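Local atomic coordinates of peroxinectin A (Dictyostelium discoideum, PDB entry 6ERC), a protein that uses a covalently modified heme and hydrogen peroxide to oxidise phenolic donors, and has iodide and thiocyanate peroxidase activity. Residues W75-I80 / G214-G219; Y207-R212 / S222-L227; Q408-I413 / N421-A426. All coordinates share one frame; numbering follows the deposited sequence.

Contact 1 of 3, residues W75-I80 / G214-G219. With HEM (protoporphyrin IX containing Fe), chain F.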
loop_
_atom_site.group_PDB
_atom_site.type_symbol
_atom_site.label_atom_id
_atom_site.label_comp_id
_atom_site.label_asym_id
_atom_site.label_seq_id
_atom_site.Cartn_x
_atom_site.Cartn_y
_atom_site.Cartn_z
ATOM N N TRP A 75 -0.063 -2.841 8.181
ATOM C CA TRP A 75 -0.777 -3.839 7.394
ATOM C C TRP A 75 -1.369 -3.220 6.137
ATOM O O TRP A 75 -1.368 -3.848 5.071
ATOM C CB TRP A 75 -1.879 -4.498 8.219
ATOM C CG TRP A 75 -2.482 -5.653 7.492
ATOM C CD1 TRP A 75 -3.653 -5.667 6.793
ATOM C CD2 TRP A 75 -1.924 -6.964 7.366
ATOM N NE1 TRP A 75 -3.863 -6.911 6.247
ATOM C CE2 TRP A 75 -2.814 -7.724 6.586
ATOM C CE3 TRP A 75 -0.758 -7.568 7.844
ATOM C CZ2 TRP A 75 -2.577 -9.060 6.273
ATOM C CZ3 TRP A 75 -0.525 -8.895 7.533
ATOM C CH2 TRP A 75 -1.429 -9.626 6.754
ATOM N N GLY A 76 -1.893 -1.998 6.246
ATOM C CA GLY A 76 -2.400 -1.314 5.066
ATOM C C GLY A 76 -1.343 -1.179 3.989
ATOM O O GLY A 76 -1.588 -1.477 2.819
ATOM N N GLN A 77 -0.147 -0.733 4.375
ATOM C CA GLN A 77 0.946 -0.635 3.415
ATOM C C GLN A 77 1.346 -2.015 2.912
ATOM O O GLN A 77 1.668 -2.187 1.729
ATOM C CB GLN A 77 2.139 0.074 4.054
ATOM C CG GLN A 77 3.259 0.399 3.083
ATOM C CD GLN A 77 4.432 1.074 3.763
ATOM O OE1 GLN A 77 4.420 1.291 4.978
ATOM N NE2 GLN A 77 5.455 1.411 2.983
ATOM N N PHE A 78 1.332 -3.012 3.798
ATOM C CA PHE A 78 1.594 -4.384 3.382
ATOM C C PHE A 78 0.504 -4.899 2.453
ATOM O O PHE A 78 0.788 -5.671 1.532
ATOM C CB PHE A 78 1.713 -5.282 4.614
ATOM C CG PHE A 78 2.060 -6.704 4.296
ATOM C CD1 PHE A 78 3.381 -7.090 4.145
ATOM C CD2 PHE A 78 1.068 -7.657 4.152
ATOM C CE1 PHE A 78 3.703 -8.395 3.854
ATOM C CE2 PHE A 78 1.386 -8.962 3.860
ATOM C CZ PHE A 78 2.706 -9.333 3.713
ATOM N N LEU A 79 -0.741 -4.472 2.670
ATOM C CA LEU A 79 -1.849 -4.944 1.847
ATOM C C LEU A 79 -1.764 -4.394 0.428
ATOM O O LEU A 79 -1.964 -5.131 -0.542
ATOM C CB LEU A 79 -3.176 -4.555 2.498
ATOM C CG LEU A 79 -4.455 -4.882 1.725
ATOM C CD1 LEU A 79 -4.502 -6.344 1.304
ATOM C CD2 LEU A 79 -5.668 -4.536 2.579
ATOM N N ILE A 80 -1.477 -3.096 0.281
ATOM C CA ILE A 80 -1.440 -2.513 -1.058
ATOM C C ILE A 80 -0.305 -3.113 -1.874
ATOM O O ILE A 80 -0.423 -3.269 -3.096
ATOM C CB ILE A 80 -1.328 -0.975 -0.995
ATOM C CG1 ILE A 80 -1.432 -0.384 -2.403
ATOM C CG2 ILE A 80 -0.025 -0.541 -0.344
ATOM C CD1 ILE A 80 -2.824 -0.480 -2.997
ATOM N N GLY A 214 9.973 -3.712 -0.346
ATOM C CA GLY A 214 9.780 -4.296 0.969
ATOM C C GLY A 214 10.642 -3.653 2.036
ATOM O O GLY A 214 10.281 -3.658 3.216
ATOM N N ASN A 215 11.784 -3.091 1.644
ATOM C CA ASN A 215 12.668 -2.422 2.589
ATOM C C ASN A 215 12.224 -1.005 2.926
ATOM O O ASN A 215 12.921 -0.333 3.693
ATOM C CB ASN A 215 14.094 -2.375 2.034
ATOM C CG ASN A 215 14.699 -3.754 1.858
ATOM O OD1 ASN A 215 15.376 -4.268 2.748
ATOM N ND2 ASN A 215 14.461 -4.358 0.699
ATOM N N GLU A 216 11.093 -0.541 2.381
ATOM C CA GLU A 216 10.683 0.851 2.564
ATOM C C GLU A 216 10.799 1.274 4.024
ATOM O O GLU A 216 11.368 2.327 4.330
ATOM C CB GLU A 216 9.252 1.050 2.054
ATOM C CG GLU A 216 8.881 2.511 1.748
ATOM C CD GLU A 216 8.334 3.275 2.949
ATOM O OE1 GLU A 216 8.346 2.730 4.072
ATOM O OE2 GLU A 216 7.884 4.429 2.764
ATOM N N ASN A 217 10.276 0.466 4.941
ATOM C CA ASN A 217 10.424 0.758 6.359
ATOM C C ASN A 217 10.524 -0.552 7.125
ATOM O O ASN A 217 10.087 -1.600 6.636
ATOM C CB ASN A 217 9.261 1.604 6.892
ATOM C CG ASN A 217 7.947 0.859 6.896
ATOM O OD1 ASN A 217 7.629 0.153 7.852
ATOM N ND2 ASN A 217 7.169 1.021 5.833
ATOM N N PRO A 218 11.092 -0.524 8.337
ATOM C CA PRO A 218 11.280 -1.783 9.079
ATOM C C PRO A 218 9.975 -2.442 9.482
ATOM O O PRO A 218 9.842 -3.666 9.357
ATOM C CB PRO A 218 12.099 -1.351 10.307
ATOM C CG PRO A 218 12.628 0.025 9.975
ATOM C CD PRO A 218 11.618 0.637 9.072
ATOM N N GLY A 219 9.009 -1.672 9.980
ATOM C CA GLY A 219 7.723 -2.249 10.323
ATOM C C GLY A 219 7.122 -3.045 9.185
ATOM O O GLY A 219 6.423 -4.035 9.413
HETATM C CHA HEM F . 2.395 4.670 -2.818
HETATM C CHB HEM F . 5.692 5.553 0.606
HETATM C CHC HEM F . 2.532 4.079 3.999
HETATM C CHD HEM F . -0.836 3.432 0.579
HETATM C C1A HEM F . 3.533 5.093 -2.178
HETATM C C2A HEM F . 4.654 5.755 -2.799
HETATM C C3A HEM F . 5.570 6.005 -1.859
HETATM C C4A HEM F . 5.054 5.501 -0.606
HETATM C CMA HEM F . 6.938 6.695 -2.050
HETATM C CAA HEM F . 4.733 6.108 -4.293
HETATM C CBA HEM F . 4.680 7.626 -4.389
HETATM C CGA HEM F . 4.187 8.038 -5.752
HETATM O O1A HEM F . 3.020 7.720 -6.097
HETATM O O2A HEM F . 4.959 8.697 -6.492
HETATM C C1B HEM F . 5.124 5.210 1.809
HETATM C C2B HEM F . 5.795 5.263 3.084
HETATM C C3B HEM F . 4.930 4.852 4.027
HETATM C C4B HEM F . 3.678 4.529 3.371
HETATM C CMB HEM F . 7.261 5.719 3.232
HETATM C CAB HEM F . 5.126 4.723 5.555
HETATM C CBB HEM F . 6.245 5.096 6.185
HETATM C C1C HEM F . 1.338 3.781 3.379
HETATM C C2C HEM F . 0.120 3.324 4.027
HETATM C C3C HEM F . -0.815 3.143 3.069
HETATM C C4C HEM F . -0.205 3.483 1.803
HETATM C CMC HEM F . 0.036 3.127 5.555
HETATM C CAC HEM F . -2.294 2.675 3.119
HETATM C CBC HEM F . -2.967 2.319 4.215
HETATM C C1D HEM F . -0.242 3.667 -0.637
HETATM C C2D HEM F . -0.851 3.464 -1.931
HETATM C C3D HEM F . 0.042 3.817 -2.860
HETATM C C4D HEM F . 1.250 4.237 -2.194
HETATM C CMD HEM F . -2.291 2.959 -2.156
HETATM C CAD HEM F . -0.117 3.765 -4.389
HETATM C CBD HEM F . 0.114 2.306 -4.771
HETATM C CGD HEM F . 0.787 2.194 -6.117
HETATM O O1D HEM F . 2.041 2.276 -6.165
HETATM O O2D HEM F . 0.087 2.014 -7.146
HETATM N NA HEM F . 3.811 4.952 -0.836
HETATM N NB HEM F . 3.835 4.758 2.017
HETATM N NC HEM F . 1.100 3.864 2.024
HETATM N ND HEM F . 1.040 4.138 -0.836
HETATM FE FE HEM F . 2.436 4.391 0.568
#

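Contact 2 of 3, residues Y207-R212 / S222-L227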
loop_
_atom_site.group_PDB
_atom_site.type_symbol
_atom_site.label_atom_id
_atom_site.label_comp_id
_atom_site.label_asym_id
_atom_site.label_seq_id
_atom_site.Cartn_x
_atom_site.Cartn_y
_atom_site.Cartn_z
ATOM N N TYR A 207 17.308 -6.512 2.483
ATOM C CA TYR A 207 16.727 -7.845 2.512
ATOM C C TYR A 207 16.001 -8.132 1.204
ATOM O O TYR A 207 15.365 -7.249 0.625
ATOM C CB TYR A 207 15.771 -7.982 3.696
ATOM C CG TYR A 207 16.471 -7.909 5.037
ATOM C CD1 TYR A 207 17.104 -9.024 5.573
ATOM C CD2 TYR A 207 16.504 -6.722 5.763
ATOM C CE1 TYR A 207 17.748 -8.963 6.792
ATOM C CE2 TYR A 207 17.146 -6.652 6.985
ATOM C CZ TYR A 207 17.766 -7.777 7.495
ATOM O OH TYR A 207 18.407 -7.714 8.710
ATOM N N SER A 208 16.109 -9.374 0.740
ATOM C CA SER A 208 15.524 -9.802 -0.526
ATOM C C SER A 208 14.189 -10.491 -0.251
ATOM O O SER A 208 14.157 -11.616 0.260
ATOM C CB SER A 208 16.483 -10.731 -1.267
ATOM O OG SER A 208 17.747 -10.114 -1.444
ATOM N N VAL A 209 13.091 -9.814 -0.594
ATOM C CA VAL A 209 11.745 -10.340 -0.411
ATOM C C VAL A 209 10.976 -10.195 -1.721
ATOM O O VAL A 209 11.420 -9.542 -2.665
ATOM C CB VAL A 209 10.992 -9.640 0.741
ATOM C CG1 VAL A 209 11.680 -9.924 2.074
ATOM C CG2 VAL A 209 10.892 -8.137 0.488
ATOM N N GLY A 210 9.793 -10.809 -1.757
ATOM C CA GLY A 210 9.018 -10.917 -2.983
ATOM C C GLY A 210 8.511 -9.605 -3.547
ATOM O O GLY A 210 7.947 -9.608 -4.647
ATOM N N GLU A 211 8.690 -8.494 -2.836
ATOM C CA GLU A 211 8.176 -7.200 -3.270
ATOM C C GLU A 211 9.307 -6.180 -3.265
ATOM O O GLU A 211 9.982 -6.007 -2.245
ATOM C CB GLU A 211 7.028 -6.747 -2.363
ATOM C CG GLU A 211 5.851 -6.133 -3.111
ATOM C CD GLU A 211 6.053 -4.661 -3.396
ATOM O OE1 GLU A 211 6.633 -3.977 -2.529
ATOM O OE2 GLU A 211 5.637 -4.188 -4.476
ATOM N N ARG A 212 9.498 -5.503 -4.403
ATOM C CA ARG A 212 10.646 -4.615 -4.586
ATOM C C ARG A 212 10.800 -3.639 -3.424
ATOM O O ARG A 212 11.895 -3.475 -2.872
ATOM C CB ARG A 212 10.506 -3.836 -5.898
ATOM C CG ARG A 212 10.491 -4.687 -7.159
ATOM C CD ARG A 212 10.325 -3.814 -8.405
ATOM N NE ARG A 212 11.503 -2.984 -8.664
ATOM C CZ ARG A 212 12.474 -3.276 -9.528
ATOM N NH1 ARG A 212 12.433 -4.388 -10.249
ATOM N NH2 ARG A 212 13.497 -2.445 -9.677
ATOM N N SER A 222 9.183 -6.234 9.096
ATOM C CA SER A 222 8.807 -7.114 10.194
ATOM C C SER A 222 7.625 -7.993 9.811
ATOM O O SER A 222 7.613 -9.193 10.112
ATOM C CB SER A 222 8.483 -6.293 11.439
ATOM O OG SER A 222 9.659 -5.727 11.983
ATOM N N ILE A 223 6.622 -7.420 9.143
ATOM C CA ILE A 223 5.497 -8.230 8.686
ATOM C C ILE A 223 5.977 -9.280 7.693
ATOM O O ILE A 223 5.559 -10.443 7.747
ATOM C CB ILE A 223 4.392 -7.340 8.087
ATOM C CG1 ILE A 223 3.809 -6.429 9.174
ATOM C CG2 ILE A 223 3.293 -8.207 7.467
ATOM C CD1 ILE A 223 2.767 -5.436 8.683
ATOM N N HIS A 224 6.859 -8.893 6.771
ATOM C CA HIS A 224 7.453 -9.875 5.870
ATOM C C HIS A 224 8.081 -11.016 6.659
ATOM O O HIS A 224 7.876 -12.192 6.348
ATOM C CB HIS A 224 8.502 -9.212 4.978
ATOM C CG HIS A 224 7.927 -8.359 3.893
ATOM N ND1 HIS A 224 7.255 -7.182 4.147
ATOM C CD2 HIS A 224 7.932 -8.506 2.547
ATOM C CE1 HIS A 224 6.868 -6.644 3.004
ATOM N NE2 HIS A 224 7.268 -7.427 2.018
ATOM N N THR A 225 8.843 -10.676 7.699
ATOM C CA THR A 225 9.578 -11.685 8.451
ATOM C C THR A 225 8.632 -12.689 9.101
ATOM O O THR A 225 8.823 -13.905 8.983
ATOM C CB THR A 225 10.452 -11.005 9.506
ATOM O OG1 THR A 225 11.337 -10.077 8.868
ATOM C CG2 THR A 225 11.273 -12.028 10.280
ATOM N N LEU A 226 7.604 -12.199 9.794
ATOM C CA LEU A 226 6.747 -13.095 10.562
ATOM C C LEU A 226 6.004 -14.065 9.653
ATOM O O LEU A 226 5.857 -15.247 9.985
ATOM C CB LEU A 226 5.760 -12.291 11.410
ATOM C CG LEU A 226 6.348 -11.321 12.442
ATOM C CD1 LEU A 226 5.251 -10.807 13.366
ATOM C CD2 LEU A 226 7.470 -11.950 13.257
ATOM N N LEU A 227 5.530 -13.592 8.499
ATOM C CA LEU A 227 4.826 -14.487 7.587
ATOM C C LEU A 227 5.779 -15.469 6.922
ATOM O O LEU A 227 5.359 -16.557 6.512
ATOM C CB LEU A 227 4.066 -13.682 6.533
ATOM C CG LEU A 227 2.889 -12.849 7.044
ATOM C CD1 LEU A 227 2.185 -12.159 5.881
ATOM C CD2 LEU A 227 1.901 -13.696 7.838
#

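Contact 3 of 3, residues Q408-I413 / N421-A426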
loop_
_atom_site.group_PDB
_atom_site.type_symbol
_atom_site.label_atom_id
_atom_site.label_comp_id
_atom_site.label_asym_id
_atom_site.label_seq_id
_atom_site.Cartn_x
_atom_site.Cartn_y
_atom_site.Cartn_z
ATOM N N GLN A 408 -21.816 21.913 -2.323
ATOM C CA GLN A 408 -22.124 23.260 -2.781
ATOM C C GLN A 408 -21.233 24.328 -2.168
ATOM O O GLN A 408 -20.913 25.305 -2.847
ATOM C CB GLN A 408 -23.590 23.600 -2.483
ATOM C CG GLN A 408 -24.589 22.821 -3.332
ATOM C CD GLN A 408 -26.007 23.357 -3.208
ATOM O OE1 GLN A 408 -26.354 24.011 -2.222
ATOM N NE2 GLN A 408 -26.832 23.089 -4.216
ATOM N N THR A 409 -20.819 24.171 -0.913
ATOM C CA THR A 409 -19.928 25.127 -0.269
ATOM C C THR A 409 -18.887 24.375 0.546
ATOM O O THR A 409 -18.943 23.150 0.695
ATOM C CB THR A 409 -20.693 26.116 0.624
ATOM O OG1 THR A 409 -19.762 26.935 1.345
ATOM C CG2 THR A 409 -21.589 25.388 1.611
ATOM N N TRP A 410 -17.929 25.132 1.083
ATOM C CA TRP A 410 -16.824 24.518 1.813
ATOM C C TRP A 410 -17.324 23.806 3.061
ATOM O O TRP A 410 -16.798 22.751 3.435
ATOM C CB TRP A 410 -15.785 25.576 2.181
ATOM C CG TRP A 410 -15.395 26.469 1.042
ATOM C CD1 TRP A 410 -15.890 27.711 0.769
ATOM C CD2 TRP A 410 -14.428 26.191 0.020
ATOM N NE1 TRP A 410 -15.293 28.224 -0.356
ATOM C CE2 TRP A 410 -14.392 27.310 -0.835
ATOM C CE3 TRP A 410 -13.592 25.105 -0.255
ATOM C CZ2 TRP A 410 -13.552 27.375 -1.946
ATOM C CZ3 TRP A 410 -12.759 25.173 -1.359
ATOM C CH2 TRP A 410 -12.745 26.299 -2.188
ATOM N N SER A 411 -18.344 24.363 3.715
ATOM C CA SER A 411 -18.844 23.763 4.946
ATOM C C SER A 411 -19.431 22.381 4.698
ATOM O O SER A 411 -19.459 21.550 5.614
ATOM C CB SER A 411 -19.893 24.669 5.589
ATOM O OG SER A 411 -21.041 24.775 4.770
ATOM N N ASP A 412 -19.909 22.111 3.481
ATOM C CA ASP A 412 -20.440 20.784 3.191
ATOM C C ASP A 412 -19.367 19.715 3.332
ATOM O O ASP A 412 -19.680 18.555 3.620
ATOM C CB ASP A 412 -21.042 20.738 1.787
ATOM C CG ASP A 412 -22.225 21.670 1.628
ATOM O OD1 ASP A 412 -22.139 22.596 0.799
ATOM O OD2 ASP A 412 -23.237 21.483 2.338
ATOM N N ILE A 413 -18.100 20.085 3.140
ATOM C CA ILE A 413 -17.016 19.115 3.251
ATOM C C ILE A 413 -16.644 18.884 4.711
ATOM O O ILE A 413 -16.382 17.748 5.121
ATOM C CB ILE A 413 -15.804 19.582 2.425
ATOM C CG1 ILE A 413 -16.198 19.776 0.958
ATOM C CG2 ILE A 413 -14.667 18.569 2.527
ATOM C CD1 ILE A 413 -15.172 20.530 0.149
ATOM N N ASN A 421 -10.475 27.041 5.666
ATOM C CA ASN A 421 -9.575 28.104 5.238
ATOM C C ASN A 421 -8.505 27.574 4.292
ATOM O O ASN A 421 -8.258 28.152 3.228
ATOM C CB ASN A 421 -8.946 28.769 6.461
ATOM C CG ASN A 421 -9.957 29.559 7.272
ATOM O OD1 ASN A 421 -11.166 29.469 7.040
ATOM N ND2 ASN A 421 -9.467 30.340 8.232
ATOM N N ARG A 422 -7.862 26.462 4.658
ATOM C CA ARG A 422 -6.812 25.911 3.808
ATOM C C ARG A 422 -7.349 25.515 2.440
ATOM O O ARG A 422 -6.632 25.620 1.438
ATOM C CB ARG A 422 -6.152 24.718 4.500
ATOM C CG ARG A 422 -5.306 25.122 5.699
ATOM C CD ARG A 422 -4.445 23.985 6.225
ATOM N NE ARG A 422 -3.546 24.454 7.277
ATOM C CZ ARG A 422 -2.397 23.874 7.610
ATOM N NH1 ARG A 422 -1.977 22.789 6.976
ATOM N NH2 ARG A 422 -1.656 24.392 8.579
ATOM N N LEU A 423 -8.605 25.068 2.370
ATOM C CA LEU A 423 -9.212 24.784 1.074
ATOM C C LEU A 423 -9.474 26.068 0.294
ATOM O O LEU A 423 -9.195 26.135 -0.909
ATOM C CB LEU A 423 -10.508 23.995 1.264
ATOM C CG LEU A 423 -10.368 22.574 1.803
ATOM C CD1 LEU A 423 -11.735 22.015 2.154
ATOM C CD2 LEU A 423 -9.667 21.677 0.793
ATOM N N LYS A 424 -10.015 27.095 0.960
ATOM C CA LYS A 424 -10.206 28.386 0.304
ATOM C C LYS A 424 -8.884 28.938 -0.210
ATOM O O LYS A 424 -8.823 29.512 -1.303
ATOM C CB LYS A 424 -10.844 29.385 1.270
ATOM C CG LYS A 424 -12.273 29.069 1.673
ATOM C CD LYS A 424 -12.750 30.019 2.765
ATOM C CE LYS A 424 -14.050 29.546 3.400
ATOM N NZ LYS A 424 -14.527 30.481 4.458
ATOM N N ASN A 425 -7.814 28.779 0.572
ATOM C CA ASN A 425 -6.508 29.288 0.170
ATOM C C ASN A 425 -5.944 28.502 -1.010
ATOM O O ASN A 425 -5.302 29.078 -1.895
ATOM C CB ASN A 425 -5.548 29.233 1.360
ATOM C CG ASN A 425 -4.252 29.984 1.108
ATOM O OD1 ASN A 425 -3.955 30.384 -0.020
ATOM N ND2 ASN A 425 -3.465 30.171 2.164
ATOM N N ALA A 426 -6.170 27.186 -1.039
ATOM C CA ALA A 426 -5.594 26.351 -2.090
ATOM C C ALA A 426 -6.413 26.406 -3.374
ATOM O O ALA A 426 -5.846 26.437 -4.471
ATOM C CB ALA A 426 -5.477 24.903 -1.606
#

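Contact 1 of 3, residues W75-I80 / G214-G219
The side-chain amide of Gln77 lies against the heme beside Glu216 and Asn217, and binds both weakly. Gln77 NE2 points almost straight at Glu216 OE1 (171° at the hydrogen) but over a long 3.4 Å, with the two flat groups nearly perpendicular. Gln77 OE1 takes a weak, bent bond from Asn217 ND2 at 2.9 Å. The stronger link is between neighbours: Asn217 ND2 donates in its own amide plane to Glu216 OE1 at 2.7 Å, on the anti side of that oxygen but 31° out of the carboxylate plane. Glu216 OE2 is covalently joined to the heme methyl CMB (1.5 Å), an ester of the kind found in mammalian heme peroxidases. With CG anti to its backbone N (chi1 -172°) and the chain extended, Gln77 runs along the porphyrin, its OE1 3.5 Å from HEM CHC. On either side of Gln77 in sequence, Gly76 CA packs against HEM CBC and Ile80 CG1 against HEM CMD. Asn217 OD1 caps the start of helix 218-241 through Leu220 N. Esterification should remove the charge of the carboxylate, leaving Glu216 OE1 as a neutral acceptor for Asn217 and, weakly, Gln77, and it ties the heme to the loop after Arg213.

Contact 2 of 3, residues Y207-R212 / S222-L227
The approach to helix 218-241, a loop on the distal side of the heme that leads to the predicted transition-state stabiliser Arg213, packs here against a histidine on that helix's second turn. Val209 and His224 carry the contact, their side chains crossing at about a right angle. Val209 CG2 comes obliquely to the imidazole and lies 3.6 Å from His224 CD2, while Val209 CB is 3.7 Å from the same carbon; CG1 stands slightly farther off. The valine thus meets the CD2 corner of the ring with its branch point as well as its methyls. His224 CG is anti to its own carbonyl carbon (chi1 -74°), a setting that sends the ring off the helix toward the loop. In this animal-type heme peroxidase fold the same ring also meets Phe78 of helix 70-80 edge-to-face and touches Val154 of helix 153-156, while its ND1 is hydrogen-bonded to Leu220 O in its own helix. Beyond the valine, Glu211 CB sits at the ring edge near its plane, 4.4 Å from His224 NE2. The carboxylate turns elsewhere: Glu211 OE1 remains 5.7 Å from His224 NE2, and Glu211 OE2 makes a long, weak ion pair with Arg213 NE. The Glu211 side chain also touches His81, the predicted proton acceptor.

Contact 3 of 3, residues Q408-I413 / N421-A426
Trp410 sets its indole beside its own backbone N, with CG anti to the carbonyl carbon (chi1 -48°), and the ring then faces helix 417-426. Lys424 makes the matching choice (chi1 -67°) and extends fully beyond CG, which carries its methylenes across the indole. The two side chains meet at a slant. Lys424 CG lies over one face of the five-membered ring, 3.7 Å from its centroid and 11° off the normal, a CH-pi contact; farther out, Lys424 CE is 3.7 Å from Trp410 CD1. It is therefore the aliphatic part of the lysine that covers the pyrrole half of the indole. On the benzene half Leu423 CB approaches obliquely, 3.6 Å from Trp410 CE3, as the two side chains slide past each other in opposite directions. One helical turn on, Ile413 adds a looser apolar touch, its CD1 4.2 Å from Leu423 CD1. Both Trp410 and Ile413 also rest on Ile433, and Trp410 on Val430, in the loop after helix 417-426.

The short helical turn bearing Trp410 is held from within. Asp412 OD1 accepts two backbone amides: Thr409 N at 2.7 Å, nearly in line with the C-O bond, and Gln408 N at 3.2 Å, from above the carboxylate plane. Backbone bonds from Asp412 N to Thr409 O and from Ile413 N to Trp410 O span three residues each. Helix 417-426 also packs on helix 48-56 through Ala426. The contact joins two consecutive short helices at the periphery, far from the heme. Its cohesion comes from apolar and CH-pi packing, with the lysine's methylenes shielding a partly exposed tryptophan, while the two N-H hydrogen bonds to Asp412 OD1 are local to the first turn.

From the N terminus, helix 70-80 comes first; contact 1 joins it to residues 214-219 and closes a loop of 133 residues, mostly neither helix nor strand. Before that loop ends, residues 207-212 open contact 2, which closes on residues 222-227 after nine more. The two cross along the chain, and both use helix 218-241, the residues just before it meeting the heme and its second turn meeting the preceding loop. Their centres are about 9 Å apart, and Phe78 packs against Ile223, His224 and Leu227 between them. Contact 3 follows in series, a short closure between helices 410-413 and 417-426, its centre about 33 Å from that of contact 1 and across the chain's centre from contact 2.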